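Local coordinates for protein putative cellulase CEL6 (Mycobacterium tuberculosis, PDB 1UP3) that probably hydrolyses the beta-1,4-glucosidic bonds of cellulose as a family 6 endoglucanase, at residues 94-105 / 139-147; 211-220 / 253-263. One frame throughout, in Å; residues are numbered along the deposited sequence.

Contact 1 of 2, residues 94-105 / 139-147; sequences GTDYRGWIDAVA and LVRYAVDTL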
loop_
_atom_site.group_PDB
_atom_site.type_symbol
_atom_site.label_atom_id
_atom_site.label_comp_id
_atom_site.label_asym_id
_atom_site.label_seq_id
_atom_site.Cartn_x
_atom_site.Cartn_y
_atom_site.Cartn_z
ATOM N N GLY A 94 17.938 1.377 -11.595
ATOM C CA GLY A 94 17.768 0.054 -11.054
ATOM C C GLY A 94 18.852 -0.357 -10.080
ATOM O O GLY A 94 18.568 -1.012 -9.077
ATOM N N THR A 95 20.111 0.029 -10.345
ATOM C CA THR A 95 21.187 -0.227 -9.394
ATOM C C THR A 95 20.898 0.371 -8.002
ATOM O O THR A 95 21.083 -0.278 -6.971
ATOM C CB THR A 95 22.468 0.348 -9.949
ATOM O OG1 THR A 95 22.838 -0.416 -11.083
ATOM C CG2 THR A 95 23.614 0.169 -8.960
ATOM N N ASP A 96 20.442 1.614 -8.001
ATOM C CA ASP A 96 20.098 2.302 -6.768
ATOM C C ASP A 96 18.960 1.567 -6.080
ATOM O O ASP A 96 18.987 1.343 -4.869
ATOM C CB ASP A 96 19.659 3.730 -7.041
ATOM C CG ASP A 96 20.759 4.625 -7.555
ATOM O OD1 ASP A 96 21.924 4.461 -7.186
ATOM O OD2 ASP A 96 20.504 5.536 -8.393
ATOM N N TYR A 97 17.941 1.183 -6.847
ATOM C CA TYR A 97 16.783 0.520 -6.249
ATOM C C TYR A 97 17.195 -0.815 -5.621
ATOM O O TYR A 97 16.754 -1.172 -4.516
ATOM C CB TYR A 97 15.704 0.298 -7.323
ATOM C CG TYR A 97 14.414 -0.279 -6.759
ATOM C CD1 TYR A 97 13.507 0.542 -6.104
ATOM C CD2 TYR A 97 14.139 -1.642 -6.809
ATOM C CE1 TYR A 97 12.364 0.056 -5.533
ATOM C CE2 TYR A 97 12.950 -2.145 -6.237
ATOM C CZ TYR A 97 12.088 -1.280 -5.608
ATOM O OH TYR A 97 10.920 -1.733 -5.022
ATOM N N ARG A 98 18.030 -1.562 -6.330
ATOM C CA ARG A 98 18.485 -2.817 -5.749
ATOM C C ARG A 98 19.244 -2.640 -4.443
ATOM O O ARG A 98 19.109 -3.425 -3.500
ATOM C CB ARG A 98 19.293 -3.619 -6.757
ATOM C CG ARG A 98 18.525 -4.047 -7.943
ATOM C CD ARG A 98 19.449 -4.334 -9.068
ATOM N NE ARG A 98 19.736 -5.739 -9.105
ATOM C CZ ARG A 98 19.098 -6.562 -9.938
ATOM N NH1 ARG A 98 18.191 -6.086 -10.792
ATOM N NH2 ARG A 98 19.359 -7.850 -9.925
ATOM N N GLY A 99 20.036 -1.617 -4.355
ATOM C CA GLY A 99 20.771 -1.357 -3.132
ATOM C C GLY A 99 19.836 -0.995 -1.990
ATOM O O GLY A 99 20.040 -1.380 -0.833
ATOM N N TRP A 100 18.792 -0.262 -2.344
ATOM C CA TRP A 100 17.735 0.105 -1.402
ATOM C C TRP A 100 17.020 -1.118 -0.857
ATOM O O TRP A 100 16.853 -1.227 0.354
ATOM C CB TRP A 100 16.743 1.013 -2.088
ATOM C CG TRP A 100 15.706 1.683 -1.197
ATOM C CD1 TRP A 100 15.931 2.630 -0.224
ATOM C CD2 TRP A 100 14.267 1.533 -1.283
ATOM N NE1 TRP A 100 14.729 3.068 0.294
ATOM C CE2 TRP A 100 13.697 2.427 -0.338
ATOM C CE3 TRP A 100 13.400 0.764 -2.087
ATOM C CZ2 TRP A 100 12.303 2.549 -0.156
ATOM C CZ3 TRP A 100 12.049 0.877 -1.910
ATOM C CH2 TRP A 100 11.505 1.780 -0.950
ATOM N N ILE A 101 16.604 -2.033 -1.744
ATOM C CA ILE A 101 15.974 -3.277 -1.329
ATOM C C ILE A 101 16.925 -4.101 -0.407
ATOM O O ILE A 101 16.472 -4.654 0.594
ATOM C CB ILE A 101 15.573 -4.128 -2.587
ATOM C CG1 ILE A 101 14.411 -3.464 -3.339
ATOM C CG2 ILE A 101 15.272 -5.533 -2.171
ATOM C CD1 ILE A 101 13.114 -3.309 -2.501
ATOM N N ASP A 102 18.230 -4.150 -0.724
ATOM C CA ASP A 102 19.154 -4.869 0.137
ATOM C C ASP A 102 19.150 -4.290 1.529
ATOM O O ASP A 102 19.208 -5.031 2.526
ATOM C CB ASP A 102 20.587 -4.826 -0.396
ATOM C CG ASP A 102 20.762 -5.584 -1.680
ATOM O OD1 ASP A 102 19.922 -6.427 -2.034
ATOM O OD2 ASP A 102 21.762 -5.389 -2.430
ATOM N N ALA A 103 19.144 -2.972 1.592
ATOM C CA ALA A 103 19.148 -2.267 2.876
ATOM C C ALA A 103 17.856 -2.478 3.657
ATOM O O ALA A 103 17.890 -2.704 4.859
ATOM C CB ALA A 103 19.405 -0.795 2.654
ATOM N N VAL A 104 16.704 -2.404 2.995
ATOM C CA VAL A 104 15.442 -2.702 3.647
ATOM C C VAL A 104 15.462 -4.128 4.245
ATOM O O VAL A 104 15.071 -4.343 5.392
ATOM C CB VAL A 104 14.262 -2.555 2.691
ATOM C CG1 VAL A 104 12.985 -3.110 3.277
ATOM C CG2 VAL A 104 14.040 -1.081 2.292
ATOM N N ALA A 105 15.919 -5.102 3.472
ATOM C CA ALA A 105 16.009 -6.478 3.951
ATOM C C ALA A 105 16.968 -6.620 5.141
ATOM O O ALA A 105 16.711 -7.406 6.054
ATOM C CB ALA A 105 16.403 -7.387 2.788
ATOM N N LEU A 139 13.157 -5.634 -11.263
ATOM C CA LEU A 139 13.297 -4.974 -9.972
ATOM C C LEU A 139 12.250 -5.447 -8.964
ATOM O O LEU A 139 12.570 -5.659 -7.799
ATOM C CB LEU A 139 13.226 -3.453 -10.158
ATOM C CG LEU A 139 14.414 -2.885 -10.932
ATOM C CD1 LEU A 139 14.171 -1.394 -11.166
ATOM C CD2 LEU A 139 15.727 -3.142 -10.313
ATOM N N VAL A 140 11.021 -5.667 -9.422
ATOM C CA VAL A 140 10.002 -6.177 -8.543
ATOM C C VAL A 140 10.344 -7.614 -8.152
ATOM O O VAL A 140 10.162 -8.000 -7.004
ATOM C CB VAL A 140 8.591 -6.027 -9.143
ATOM C CG1 VAL A 140 7.554 -6.672 -8.214
ATOM C CG2 VAL A 140 8.292 -4.539 -9.326
ATOM N N ARG A 141 10.786 -8.412 -9.114
ATOM C CA ARG A 141 11.235 -9.762 -8.793
ATOM C C ARG A 141 12.402 -9.763 -7.790
ATOM O O ARG A 141 12.450 -10.605 -6.870
ATOM C CB ARG A 141 11.629 -10.515 -10.077
ATOM C CG ARG A 141 11.922 -11.997 -9.788
ATOM C CD ARG A 141 12.329 -12.831 -11.020
ATOM N NE ARG A 141 11.839 -12.246 -12.229
ATOM C CZ ARG A 141 12.518 -11.625 -13.191
ATOM N NH1 ARG A 141 13.855 -11.560 -13.214
ATOM N NH2 ARG A 141 11.799 -11.085 -14.184
ATOM N N TYR A 142 13.328 -8.819 -7.939
ATOM C CA TYR A 142 14.444 -8.676 -7.017
ATOM C C TYR A 142 13.934 -8.401 -5.588
ATOM O O TYR A 142 14.390 -9.004 -4.623
ATOM C CB TYR A 142 15.379 -7.561 -7.474
ATOM C CG TYR A 142 16.647 -7.495 -6.637
ATOM C CD1 TYR A 142 17.692 -8.337 -6.888
ATOM C CD2 TYR A 142 16.744 -6.626 -5.547
ATOM C CE1 TYR A 142 18.841 -8.329 -6.106
ATOM C CE2 TYR A 142 17.905 -6.598 -4.758
ATOM C CZ TYR A 142 18.936 -7.485 -5.044
ATOM O OH TYR A 142 20.116 -7.517 -4.300
ATOM N N ALA A 143 12.949 -7.512 -5.475
ATOM C CA ALA A 143 12.336 -7.240 -4.188
ATOM C C ALA A 143 11.734 -8.489 -3.563
ATOM O O ALA A 143 11.946 -8.760 -2.402
ATOM C CB ALA A 143 11.298 -6.151 -4.324
ATOM N N VAL A 144 10.985 -9.268 -4.325
ATOM C CA VAL A 144 10.377 -10.477 -3.823
ATOM C C VAL A 144 11.455 -11.429 -3.349
ATOM O O VAL A 144 11.402 -11.955 -2.229
ATOM C CB VAL A 144 9.490 -11.169 -4.887
ATOM C CG1 VAL A 144 9.082 -12.560 -4.434
ATOM C CG2 VAL A 144 8.245 -10.330 -5.184
ATOM N N ASP A 145 12.454 -11.656 -4.206
ATOM C CA ASP A 145 13.498 -12.641 -3.893
ATOM C C ASP A 145 14.302 -12.253 -2.664
ATOM O O ASP A 145 14.762 -13.136 -1.930
ATOM C CB ASP A 145 14.474 -12.782 -5.056
ATOM C CG ASP A 145 13.902 -13.536 -6.258
ATOM O OD1 ASP A 145 12.821 -14.170 -6.174
ATOM O OD2 ASP A 145 14.570 -13.589 -7.321
ATOM N N THR A 146 14.494 -10.962 -2.435
ATOM C CA THR A 146 15.352 -10.478 -1.341
ATOM C C THR A 146 14.592 -10.332 -0.039
ATOM O O THR A 146 15.095 -10.685 1.031
ATOM C CB THR A 146 15.981 -9.167 -1.754
ATOM O OG1 THR A 146 16.641 -9.365 -3.022
ATOM C CG2 THR A 146 17.088 -8.744 -0.799
ATOM N N LEU A 147 13.397 -9.772 -0.113
ATOM C CA LEU A 147 12.598 -9.518 1.072
ATOM C C LEU A 147 12.106 -10.796 1.747
ATOM O O LEU A 147 12.008 -10.826 2.988
ATOM C CB LEU A 147 11.428 -8.577 0.799
ATOM C CG LEU A 147 11.809 -7.181 0.309
ATOM C CD1 LEU A 147 10.602 -6.510 -0.302
ATOM C CD2 LEU A 147 12.422 -6.354 1.462
#
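Helices 94-105 and 139-147 pack side by side and nearly parallel, on the outer layer of the family 6 fold. Their axes come within 9.5 Å and cross at -20°. Tyr142 is buried by the other helix more than any other residue here. Its CG lies anti to the backbone N (chi1 -173°), which sends the ring across to the other helix. Arg98 crosses one face of this ring at about a right angle. Arg98 CG sits 4.1 Å from the centroid of the Tyr142 ring in a CH-pi contact. The guanidinium is farther off centre, with Arg98 CZ 4.4 Å from that centroid, and makes a cation-pi pair. At the ring edge, Tyr142 OH donates to the syn lone pair of Asp102 OD1, 2.5 Å away. Thr146 OG1 lies near the rim of the opposite face and donates a hydrogen bond to Tyr142 O, 2.8 Å away. The ring is thus held on both faces and at its hydroxyl.

Deeper in, the contact is apolar. Ile101 CG2 meets Thr146 CB at 3.7 Å, and Ile101 CD1 meets Ala143 CB at 3.8 Å. Leu139 packs against Gly94, Tyr97 and Arg98. At the far end, Val104 CG1 touches Leu147 CD2 at 3.8 Å.

Ile101 and Leu147 also rest on Leu75 of strand 72-75, and Tyr97 OH is hydrogen-bonded to Glu118. Val104 reaches Val53 of helix 50-66, while Val140 and Val144 pack on Val157 of strand 153-158.

Contact 2 of 2, residues 211-220 / 253-263; sequences GSHYVIDTSR and HADAYLWIKRP
Strands 213-217 and 254-258 are the last two of the parallel sheet at the core of the family 6 fold, and the loops that follow them are tied together by one buried carboxylate. Tyr214 and Ala254 form the first bridge, Ile216 and Tyr257 a later one. One residue of the first strand lies between these bridges, but two of the second, Asp255 and Ala256. This is consistent with a beta bulge. Past the bulge, Ile216 N donates to Ala256 O and Leu258 N to Ile216 O, the latter at 2.9 Å.

Aromatic rings lie along the pair. His253 turns its edge to the face of His213, with centroids 5.3 Å apart and planes at 63°. Ala254 CA sits over the Tyr214 ring, 3.9 Å from its centroid. Tyr214 OH itself is hydrogen-bonded to Glu203 of helix 195-208. Past the strands, Ser219 CA lies 3.6 Å from the centroid of the five-membered ring of Trp259, over its face.

Asp217 holds the two loops. With CG anti to the backbone N (chi1 -167°), its carboxylate swings toward 260-261. OD2 of Asp217 takes Lys261 N at 2.9 Å in a nearly straight bond of 171°. OD1 of Asp217 is met by Ile260 N at 3.0 Å, from above the carboxylate plane. It also takes Ser219 OG at 2.7 Å, and Ser219 N closes an Asx turn on it.

Lys261 CE packs over one face of the Arg220 guanidinium. Both cations form salt bridges to Asp267, and the Arg220 side chain lies about 7 Å from a bound glucose unit. Four donors from these segments should stabilise the buried Asp217 as an anion, and its bonds to the loop backbone would help position the Arg220-Lys261 pair around Asp267.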
loop_
_atom_site.group_PDB
_atom_site.type_symbol
_atom_site.label_atom_id
_atom_site.label_comp_id
_atom_site.label_asym_id
_atom_site.label_seq_id
_atom_site.Cartn_x
_atom_site.Cartn_y
_atom_site.Cartn_z
ATOM N N GLY A 211 -3.143 -20.194 -6.321
ATOM C CA GLY A 211 -3.741 -20.044 -5.004
ATOM C C GLY A 211 -3.126 -18.989 -4.117
ATOM O O GLY A 211 -3.229 -19.087 -2.886
ATOM N N SER A 212 -2.532 -17.977 -4.714
ATOM C CA SER A 212 -1.918 -16.927 -3.901
ATOM C C SER A 212 -2.992 -16.168 -3.123
ATOM O O SER A 212 -4.187 -16.167 -3.477
ATOM C CB SER A 212 -1.102 -15.983 -4.747
ATOM O OG SER A 212 -1.948 -15.192 -5.532
ATOM N N HIS A 213 -2.567 -15.547 -2.030
ATOM C CA HIS A 213 -3.460 -14.809 -1.154
ATOM C C HIS A 213 -3.318 -13.306 -1.397
ATOM O O HIS A 213 -2.381 -12.866 -2.059
ATOM C CB HIS A 213 -3.146 -15.168 0.303
ATOM C CG HIS A 213 -3.530 -16.579 0.667
ATOM N ND1 HIS A 213 -2.774 -17.675 0.313
ATOM C CD2 HIS A 213 -4.603 -17.057 1.351
ATOM C CE1 HIS A 213 -3.376 -18.775 0.746
ATOM N NE2 HIS A 213 -4.490 -18.434 1.373
ATOM N N TYR A 214 -4.227 -12.504 -0.842
ATOM C CA TYR A 214 -4.204 -11.077 -1.143
ATOM C C TYR A 214 -4.769 -10.246 0.010
ATOM O O TYR A 214 -5.497 -10.753 0.886
ATOM C CB TYR A 214 -4.946 -10.737 -2.478
ATOM C CG TYR A 214 -6.400 -11.132 -2.485
ATOM C CD1 TYR A 214 -6.787 -12.432 -2.832
ATOM C CD2 TYR A 214 -7.370 -10.271 -2.043
ATOM C CE1 TYR A 214 -8.107 -12.818 -2.778
ATOM C CE2 TYR A 214 -8.702 -10.656 -1.982
ATOM C CZ TYR A 214 -9.067 -11.915 -2.325
ATOM O OH TYR A 214 -10.392 -12.294 -2.198
ATOM N N VAL A 215 -4.437 -8.972 -0.044
ATOM C CA VAL A 215 -5.012 -7.995 0.859
ATOM C C VAL A 215 -5.680 -6.892 0.026
ATOM O O VAL A 215 -5.287 -6.669 -1.120
ATOM C CB VAL A 215 -3.950 -7.406 1.776
ATOM C CG1 VAL A 215 -3.397 -8.452 2.700
ATOM C CG2 VAL A 215 -2.816 -6.751 0.981
ATOM N N ILE A 216 -6.705 -6.267 0.593
ATOM C CA ILE A 216 -7.450 -5.200 -0.049
ATOM C C ILE A 216 -7.286 -3.932 0.846
ATOM O O ILE A 216 -7.561 -3.991 2.052
ATOM C CB ILE A 216 -8.934 -5.547 -0.216
ATOM C CG1 ILE A 216 -9.124 -6.786 -1.108
ATOM C CG2 ILE A 216 -9.678 -4.374 -0.827
ATOM C CD1 ILE A 216 -10.525 -7.397 -1.033
ATOM N N ASP A 217 -6.968 -2.811 0.207
ATOM C CA ASP A 217 -6.929 -1.460 0.823
ATOM C C ASP A 217 -8.384 -1.005 0.921
ATOM O O ASP A 217 -9.032 -0.708 -0.086
ATOM C CB ASP A 217 -6.128 -0.484 -0.019
ATOM C CG ASP A 217 -5.809 0.776 0.673
ATOM O OD1 ASP A 217 -6.362 1.017 1.777
ATOM O OD2 ASP A 217 -4.974 1.598 0.212
ATOM N N THR A 218 -8.885 -0.945 2.150
ATOM C CA THR A 218 -10.224 -0.467 2.450
ATOM C C THR A 218 -10.246 0.914 3.109
ATOM O O THR A 218 -11.265 1.354 3.684
ATOM C CB THR A 218 -10.957 -1.481 3.355
ATOM O OG1 THR A 218 -10.199 -1.693 4.560
ATOM C CG2 THR A 218 -11.130 -2.846 2.635
ATOM N N SER A 219 -9.131 1.633 3.003
ATOM C CA SER A 219 -9.015 2.951 3.602
ATOM C C SER A 219 -10.095 3.962 3.189
ATOM O O SER A 219 -10.552 4.785 4.024
ATOM C CB SER A 219 -7.641 3.526 3.316
ATOM O OG SER A 219 -7.361 3.572 1.914
ATOM N N ARG A 220 -10.514 3.911 1.928
ATOM C CA ARG A 220 -11.365 4.957 1.372
ATOM C C ARG A 220 -12.515 4.429 0.537
ATOM O O ARG A 220 -13.026 5.162 -0.318
ATOM C CB ARG A 220 -10.533 5.943 0.564
ATOM C CG ARG A 220 -9.444 6.663 1.426
ATOM C CD ARG A 220 -8.758 7.832 0.716
ATOM N NE ARG A 220 -7.979 7.384 -0.445
ATOM C CZ ARG A 220 -7.408 8.199 -1.285
ATOM N NH1 ARG A 220 -7.493 9.523 -1.095
ATOM N NH2 ARG A 220 -6.697 7.700 -2.287
ATOM N N HIS A 253 -9.385 -16.350 -0.173
ATOM C CA HIS A 253 -7.949 -16.104 -0.179
ATOM C C HIS A 253 -7.577 -14.672 0.245
ATOM O O HIS A 253 -6.423 -14.270 0.061
ATOM C CB HIS A 253 -7.391 -16.420 -1.546
ATOM C CG HIS A 253 -7.592 -17.846 -1.941
ATOM N ND1 HIS A 253 -8.684 -18.263 -2.666
ATOM C CD2 HIS A 253 -6.857 -18.955 -1.683
ATOM C CE1 HIS A 253 -8.609 -19.574 -2.849
ATOM N NE2 HIS A 253 -7.517 -20.019 -2.256
ATOM N N ALA A 254 -8.516 -13.941 0.841
ATOM C CA ALA A 254 -8.273 -12.577 1.335
ATOM C C ALA A 254 -7.748 -12.672 2.755
ATOM O O ALA A 254 -8.512 -12.958 3.689
ATOM C CB ALA A 254 -9.578 -11.768 1.282
ATOM N N ASP A 255 -6.451 -12.464 2.938
ATOM C CA ASP A 255 -5.823 -12.500 4.265
ATOM C C ASP A 255 -6.271 -11.336 5.153
ATOM O O ASP A 255 -6.339 -11.477 6.393
ATOM C CB ASP A 255 -4.298 -12.415 4.165
ATOM C CG ASP A 255 -3.609 -13.711 3.721
ATOM O OD1 ASP A 255 -4.250 -14.802 3.749
ATOM O OD2 ASP A 255 -2.416 -13.674 3.313
ATOM N N ALA A 256 -6.518 -10.168 4.545
ATOM C CA ALA A 256 -6.917 -9.012 5.333
ATOM C C ALA A 256 -7.492 -7.896 4.508
ATOM O O ALA A 256 -7.185 -7.764 3.325
ATOM C CB ALA A 256 -5.691 -8.432 6.103
ATOM N N TYR A 257 -8.285 -7.076 5.176
ATOM C CA TYR A 257 -8.541 -5.692 4.777
ATOM C C TYR A 257 -7.548 -4.826 5.529
ATOM O O TYR A 257 -7.403 -4.993 6.738
ATOM C CB TYR A 257 -9.972 -5.249 5.112
ATOM C CG TYR A 257 -11.080 -6.141 4.619
ATOM C CD1 TYR A 257 -10.925 -6.939 3.518
ATOM C CD2 TYR A 257 -12.300 -6.177 5.304
ATOM C CE1 TYR A 257 -11.974 -7.782 3.069
ATOM C CE2 TYR A 257 -13.319 -6.990 4.893
ATOM C CZ TYR A 257 -13.152 -7.794 3.781
ATOM O OH TYR A 257 -14.144 -8.630 3.368
ATOM N N LEU A 258 -6.806 -3.987 4.820
ATOM C CA LEU A 258 -5.819 -3.087 5.415
ATOM C C LEU A 258 -6.099 -1.662 5.032
ATOM O O LEU A 258 -6.756 -1.408 4.003
ATOM C CB LEU A 258 -4.388 -3.436 4.987
ATOM C CG LEU A 258 -3.867 -4.841 5.341
ATOM C CD1 LEU A 258 -2.502 -5.045 4.704
ATOM C CD2 LEU A 258 -3.858 -5.064 6.864
ATOM N N TRP A 259 -5.582 -0.721 5.814
ATOM C CA TRP A 259 -5.554 0.673 5.322
ATOM C C TRP A 259 -4.125 0.929 4.856
ATOM O O TRP A 259 -3.233 1.086 5.687
ATOM C CB TRP A 259 -5.971 1.669 6.402
ATOM C CG TRP A 259 -7.436 1.688 6.679
ATOM C CD1 TRP A 259 -8.393 0.776 6.265
ATOM C CD2 TRP A 259 -8.132 2.673 7.444
ATOM N NE1 TRP A 259 -9.614 1.125 6.778
ATOM C CE2 TRP A 259 -9.495 2.302 7.468
ATOM C CE3 TRP A 259 -7.747 3.850 8.083
ATOM C CZ2 TRP A 259 -10.466 3.046 8.152
ATOM C CZ3 TRP A 259 -8.729 4.608 8.746
ATOM C CH2 TRP A 259 -10.058 4.183 8.772
ATOM N N ILE A 260 -3.900 0.825 3.553
ATOM C CA ILE A 260 -2.565 0.975 2.986
ATOM C C ILE A 260 -2.293 2.451 2.720
ATOM O O ILE A 260 -1.402 3.051 3.338
ATOM C CB ILE A 260 -2.381 0.030 1.774
ATOM C CG1 ILE A 260 -2.622 -1.406 2.243
ATOM C CG2 ILE A 260 -0.944 0.210 1.211
ATOM C CD1 ILE A 260 -2.563 -2.448 1.183
ATOM N N LYS A 261 -3.092 3.066 1.859
ATOM C CA LYS A 261 -3.157 4.509 1.781
ATOM C C LYS A 261 -3.557 5.070 3.140
ATOM O O LYS A 261 -4.368 4.463 3.831
ATOM C CB LYS A 261 -4.187 4.909 0.719
ATOM C CG LYS A 261 -4.613 6.377 0.676
ATOM C CD LYS A 261 -3.573 7.228 0.078
ATOM C CE LYS A 261 -3.985 8.697 0.170
ATOM N NZ LYS A 261 -3.145 9.534 -0.709
ATOM N N ARG A 262 -2.958 6.214 3.514
ATOM C CA ARG A 262 -3.275 6.892 4.763
ATOM C C ARG A 262 -4.350 7.959 4.526
ATOM O O ARG A 262 -4.076 8.973 3.871
ATOM C CB ARG A 262 -2.021 7.540 5.330
ATOM C CG ARG A 262 -0.960 6.535 5.827
ATOM C CD ARG A 262 0.128 7.113 6.768
ATOM N NE ARG A 262 0.778 6.044 7.535
ATOM C CZ ARG A 262 1.588 6.197 8.617
ATOM N NH1 ARG A 262 1.888 7.371 9.148
ATOM N NH2 ARG A 262 2.100 5.127 9.173
ATOM N N PRO A 263 -5.567 7.750 5.041
ATOM C CA PRO A 263 -6.657 8.731 4.835
ATOM C C PRO A 263 -6.253 10.086 5.297
ATOM O O PRO A 263 -5.745 10.260 6.395
ATOM C CB PRO A 263 -7.803 8.210 5.700
ATOM C CG PRO A 263 -7.559 6.746 5.771
ATOM C CD PRO A 263 -6.053 6.593 5.825
#

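Overall arrangement
Contact 1 comes first along the chain and closes before contact 2 opens. Their centres lie 23 Å apart, and their nearest atoms about 11 Å apart, so they do not touch. The two contacts lie in different layers of one family 6 domain. Contact 1 joins two helices of the outer layer, its centre about 17 Å from the centre of the chain. Contact 2 is in the sheet itself, about 8 Å from that centre. Strands 72-75 and 153-158 belong to the same seven-stranded parallel sheet as strands 213-217 and 254-258. Contact 1 thus belongs to the helical layer packed against this sheet, while contact 2 carries the end of the sheet into loops near the bound glycan.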